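Local atomic coordinates of 2,3-dimethylmalate lyase (Aspergillus niger, PDB entry 3FA4), a protein that is a magnesium-binding lyase of the phosphoenolpyruvate phosphomutase family, built on a TIM-barrel fold and assembled from four subunits. Residues B[109-121]-B[129-141]. Residues are numbered along the deposited sequence; the frame is centred on the assembly and turned at random.
Sequences VAAFHIEDQVQTK and KILVDTDTYVTRI
Q117 and L131 form a single antiparallel bridge, a non-hydrogen-bonded pair flanked by two backbone bonds, V132 N donating almost straight to D116 O (2.8 Å, 171°) and V118 N to I130 O (3.0 Å); farther along, helix 134-141 runs back nearly antiparallel to strand 111-114. This is the usual return of a beta/alpha barrel, in which a loop leaves the C-terminal end of a strand and the next helix packs outside it.

R140 reaches from the helix to the backbone of 115-117. Its chain is extended from CG to NE, and NH1 and NH2 together grip Q117 O, at 2.8 Å and 3.0 Å, in both the guanidinium and the carbonyl plane. NH1 bonds only weakly to E115 O, while V132 CG1 lies toward the rim of one guanidinium face. Y137 suits its buried place by offering a flat apolar face: D116 CB sits over it in a CH-pi contact, 3.6 Å from the centroid, and I141 CG1 lies toward the rim of the opposite face. D116 CG lies between the backbone N and the carbonyl carbon (chi1 52°), which leaves CB on the ring and carries the carboxylate past L131 CD2. There OD2 makes a salt bridge with R175 and a hydrogen bond with T161, and OD1 accepts from D162 N, satisfying the buried charge. The aliphatic I114 suits its buried site, its CG2 meeting I141 CD1 at 3.9 Å.

Q117 suits its place through its amide: NE2 donates to E115 OE2 (2.8 Å), and OE1 rests against the aliphatic part of K129, whose NZ pairs with D162. D133 caps the helix, its OD2 accepting from T136 N.

The E115 side chain lies about 4 Å from the magnesium ion held by D86 and D88. With the Q117 amide donating to E115 OE2 and R140 holding the Q117 carbonyl, the contact is consistent with positioning the E115 carboxylate near the metal.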
# COMPACT_ATOMS: atom_id res chain seq x y z
N VAL B 109 14.64 3.60 -9.62
CA VAL B 109 14.60 2.77 -10.85
C VAL B 109 15.54 3.35 -11.90
O VAL B 109 15.51 4.54 -12.04
CB VAL B 109 13.20 2.62 -11.38
CG1 VAL B 109 13.21 1.69 -12.59
CG2 VAL B 109 12.34 2.03 -10.27
N ALA B 110 16.41 2.55 -12.55
CA ALA B 110 17.29 3.06 -13.61
C ALA B 110 16.67 3.28 -15.03
O ALA B 110 17.10 4.15 -15.77
CB ALA B 110 18.58 2.25 -13.69
N ALA B 111 15.72 2.46 -15.43
CA ALA B 111 15.10 2.56 -16.73
C ALA B 111 13.73 1.90 -16.60
O ALA B 111 13.55 1.09 -15.73
CB ALA B 111 15.93 1.81 -17.77
N PHE B 112 12.76 2.23 -17.45
CA PHE B 112 11.47 1.49 -17.46
C PHE B 112 11.00 1.42 -18.88
O PHE B 112 11.26 2.35 -19.63
CB PHE B 112 10.37 2.18 -16.60
CG PHE B 112 10.11 3.62 -16.94
CD1 PHE B 112 9.14 3.97 -17.87
CD2 PHE B 112 10.79 4.63 -16.31
CE1 PHE B 112 8.86 5.31 -18.16
CE2 PHE B 112 10.55 5.97 -16.61
CZ PHE B 112 9.58 6.31 -17.53
N HIS B 113 10.37 0.35 -19.31
CA HIS B 113 9.78 0.47 -20.65
C HIS B 113 8.28 0.82 -20.68
O HIS B 113 7.57 0.40 -19.84
CB HIS B 113 10.08 -0.72 -21.59
CG HIS B 113 9.85 -2.07 -21.00
ND1 HIS B 113 8.59 -2.65 -20.89
CD2 HIS B 113 10.73 -2.99 -20.51
CE1 HIS B 113 8.70 -3.85 -20.33
NE2 HIS B 113 9.98 -4.08 -20.10
N ILE B 114 7.87 1.55 -21.72
CA ILE B 114 6.45 1.93 -21.99
C ILE B 114 6.03 1.53 -23.42
O ILE B 114 6.77 1.79 -24.37
CB ILE B 114 6.23 3.47 -21.72
CG1 ILE B 114 5.74 3.64 -20.29
CG2 ILE B 114 5.19 4.12 -22.66
CD1 ILE B 114 5.70 4.97 -19.94
N GLU B 115 4.91 0.84 -23.56
CA GLU B 115 4.52 0.21 -24.82
C GLU B 115 3.28 0.85 -25.49
O GLU B 115 2.62 1.76 -24.89
CB GLU B 115 4.34 -1.32 -24.65
CG GLU B 115 3.20 -1.71 -23.78
CD GLU B 115 3.33 -3.11 -23.11
OE1 GLU B 115 4.22 -3.32 -22.28
OE2 GLU B 115 2.42 -3.98 -23.31
N ASP B 116 2.96 0.39 -26.72
CA ASP B 116 1.93 1.03 -27.56
C ASP B 116 0.53 0.31 -27.52
O ASP B 116 -0.38 0.62 -28.31
CB ASP B 116 2.46 1.24 -28.99
CG ASP B 116 3.01 -0.02 -29.58
OD1 ASP B 116 3.13 -1.03 -28.84
OD2 ASP B 116 3.34 -0.01 -30.78
N GLN B 117 0.39 -0.61 -26.57
CA GLN B 117 -0.85 -1.32 -26.37
C GLN B 117 -1.88 -0.45 -25.66
O GLN B 117 -1.55 0.63 -25.14
CB GLN B 117 -0.62 -2.62 -25.59
CG GLN B 117 0.24 -3.65 -26.32
CD GLN B 117 0.00 -5.07 -25.81
OE1 GLN B 117 -0.94 -5.71 -26.19
NE2 GLN B 117 0.87 -5.54 -24.97
N VAL B 118 -3.13 -0.90 -25.71
CA VAL B 118 -4.24 -0.29 -24.99
C VAL B 118 -4.08 -0.70 -23.53
O VAL B 118 -3.53 -1.77 -23.22
CB VAL B 118 -5.60 -0.71 -25.55
CG1 VAL B 118 -6.71 -0.08 -24.76
CG2 VAL B 118 -5.74 -0.22 -26.95
N GLN B 119 -4.52 0.17 -22.62
CA GLN B 119 -4.38 -0.11 -21.22
C GLN B 119 -4.98 -1.46 -20.87
O GLN B 119 -4.29 -2.30 -20.24
CB GLN B 119 -5.07 0.96 -20.39
CG GLN B 119 -4.63 0.94 -18.95
CD GLN B 119 -5.10 2.18 -18.24
OE1 GLN B 119 -5.59 3.15 -18.90
NE2 GLN B 119 -4.93 2.21 -16.89
N THR B 120 -6.24 -1.67 -21.33
CA THR B 120 -7.18 -2.70 -20.85
C THR B 120 -7.22 -4.01 -21.64
O THR B 120 -6.45 -4.99 -21.32
CB THR B 120 -8.61 -2.16 -20.92
OG1 THR B 120 -8.82 -1.53 -22.23
CG2 THR B 120 -8.85 -1.21 -19.74
N LYS B 121 -8.13 -4.03 -22.65
CA LYS B 121 -8.46 -5.20 -23.51
C LYS B 121 -9.59 -6.00 -22.85
O LYS B 121 -10.76 -5.58 -22.91
CB LYS B 121 -7.23 -6.08 -23.85
N LYS B 129 -3.27 -9.11 -28.67
CA LYS B 129 -2.57 -7.81 -28.45
C LYS B 129 -3.18 -6.70 -29.25
O LYS B 129 -3.08 -6.70 -30.48
CB LYS B 129 -1.09 -7.91 -28.78
CG LYS B 129 -0.38 -8.88 -27.83
CD LYS B 129 1.03 -8.47 -27.55
CE LYS B 129 1.88 -8.47 -28.84
NZ LYS B 129 3.37 -8.37 -28.49
N ILE B 130 -3.85 -5.78 -28.54
CA ILE B 130 -4.58 -4.63 -29.13
C ILE B 130 -3.80 -3.31 -29.02
O ILE B 130 -3.35 -2.91 -27.94
CB ILE B 130 -5.92 -4.44 -28.45
CG1 ILE B 130 -6.66 -5.78 -28.36
CG2 ILE B 130 -6.76 -3.35 -29.19
CD1 ILE B 130 -7.49 -6.15 -29.66
N LEU B 131 -3.68 -2.59 -30.13
CA LEU B 131 -2.74 -1.45 -30.16
C LEU B 131 -3.41 -0.12 -30.23
O LEU B 131 -4.50 -0.01 -30.72
CB LEU B 131 -1.80 -1.59 -31.34
CG LEU B 131 -0.70 -2.62 -31.32
CD1 LEU B 131 0.20 -2.13 -32.38
CD2 LEU B 131 0.06 -2.58 -30.07
N VAL B 132 -2.74 0.90 -29.71
CA VAL B 132 -3.23 2.30 -29.78
C VAL B 132 -2.51 3.05 -30.93
O VAL B 132 -1.31 2.73 -31.25
CB VAL B 132 -3.02 2.95 -28.36
CG1 VAL B 132 -1.80 3.82 -28.28
CG2 VAL B 132 -4.25 3.69 -27.91
N ASP B 133 -3.20 3.99 -31.58
CA ASP B 133 -2.62 4.73 -32.72
C ASP B 133 -1.26 5.33 -32.33
O ASP B 133 -0.98 5.46 -31.15
CB ASP B 133 -3.55 5.82 -33.14
CG ASP B 133 -3.82 6.76 -32.01
OD1 ASP B 133 -4.53 6.38 -31.04
OD2 ASP B 133 -3.25 7.86 -32.08
N THR B 134 -0.42 5.68 -33.32
CA THR B 134 0.95 6.10 -33.06
C THR B 134 0.97 7.39 -32.33
O THR B 134 1.84 7.58 -31.48
CB THR B 134 1.80 6.22 -34.36
OG1 THR B 134 1.86 4.95 -35.04
CG2 THR B 134 3.22 6.62 -34.04
N ASP B 135 0.04 8.30 -32.65
CA ASP B 135 -0.10 9.62 -31.99
C ASP B 135 -0.25 9.52 -30.49
O ASP B 135 0.53 10.11 -29.73
CB ASP B 135 -1.31 10.37 -32.53
CG ASP B 135 -0.96 11.31 -33.70
OD1 ASP B 135 0.16 11.20 -34.29
OD2 ASP B 135 -1.79 12.18 -34.03
N THR B 136 -1.24 8.74 -30.07
CA THR B 136 -1.44 8.42 -28.68
C THR B 136 -0.26 7.75 -28.01
O THR B 136 -0.03 8.03 -26.83
CB THR B 136 -2.72 7.57 -28.48
OG1 THR B 136 -3.88 8.28 -28.98
CG2 THR B 136 -2.91 7.30 -26.98
N TYR B 137 0.46 6.87 -28.71
CA TYR B 137 1.70 6.25 -28.21
C TYR B 137 2.83 7.26 -27.94
O TYR B 137 3.52 7.19 -26.93
CB TYR B 137 2.18 5.22 -29.23
CG TYR B 137 3.55 4.59 -28.97
CD1 TYR B 137 3.85 3.99 -27.76
CD2 TYR B 137 4.49 4.53 -29.98
CE1 TYR B 137 5.10 3.43 -27.51
CE2 TYR B 137 5.74 3.94 -29.76
CZ TYR B 137 6.05 3.41 -28.53
OH TYR B 137 7.22 2.76 -28.38
N VAL B 138 3.04 8.18 -28.88
CA VAL B 138 4.10 9.20 -28.77
C VAL B 138 3.71 10.15 -27.67
O VAL B 138 4.56 10.72 -27.02
CB VAL B 138 4.22 10.04 -30.09
CG1 VAL B 138 5.20 11.20 -29.95
CG2 VAL B 138 4.57 9.15 -31.28
N THR B 139 2.41 10.29 -27.46
CA THR B 139 1.92 11.06 -26.33
C THR B 139 2.39 10.53 -24.95
O THR B 139 2.58 11.31 -24.04
CB THR B 139 0.42 11.13 -26.43
OG1 THR B 139 0.09 12.26 -27.24
CG2 THR B 139 -0.27 11.21 -25.11
N ARG B 140 2.57 9.22 -24.82
CA ARG B 140 3.01 8.60 -23.57
C ARG B 140 4.49 8.80 -23.49
O ARG B 140 5.00 9.17 -22.44
CB ARG B 140 2.69 7.13 -23.56
CG ARG B 140 1.21 6.81 -23.83
CD ARG B 140 1.04 5.30 -23.92
NE ARG B 140 -0.37 4.89 -23.89
CZ ARG B 140 -0.79 3.71 -24.28
NH1 ARG B 140 0.12 2.79 -24.69
NH2 ARG B 140 -2.09 3.41 -24.19
N ILE B 141 5.18 8.59 -24.61
CA ILE B 141 6.64 8.91 -24.72
C ILE B 141 7.01 10.32 -24.31
O ILE B 141 7.83 10.47 -23.45
CB ILE B 141 7.26 8.51 -26.08
CG1 ILE B 141 6.92 7.04 -26.40
CG2 ILE B 141 8.77 8.72 -26.06
CD1 ILE B 141 7.32 6.01 -25.32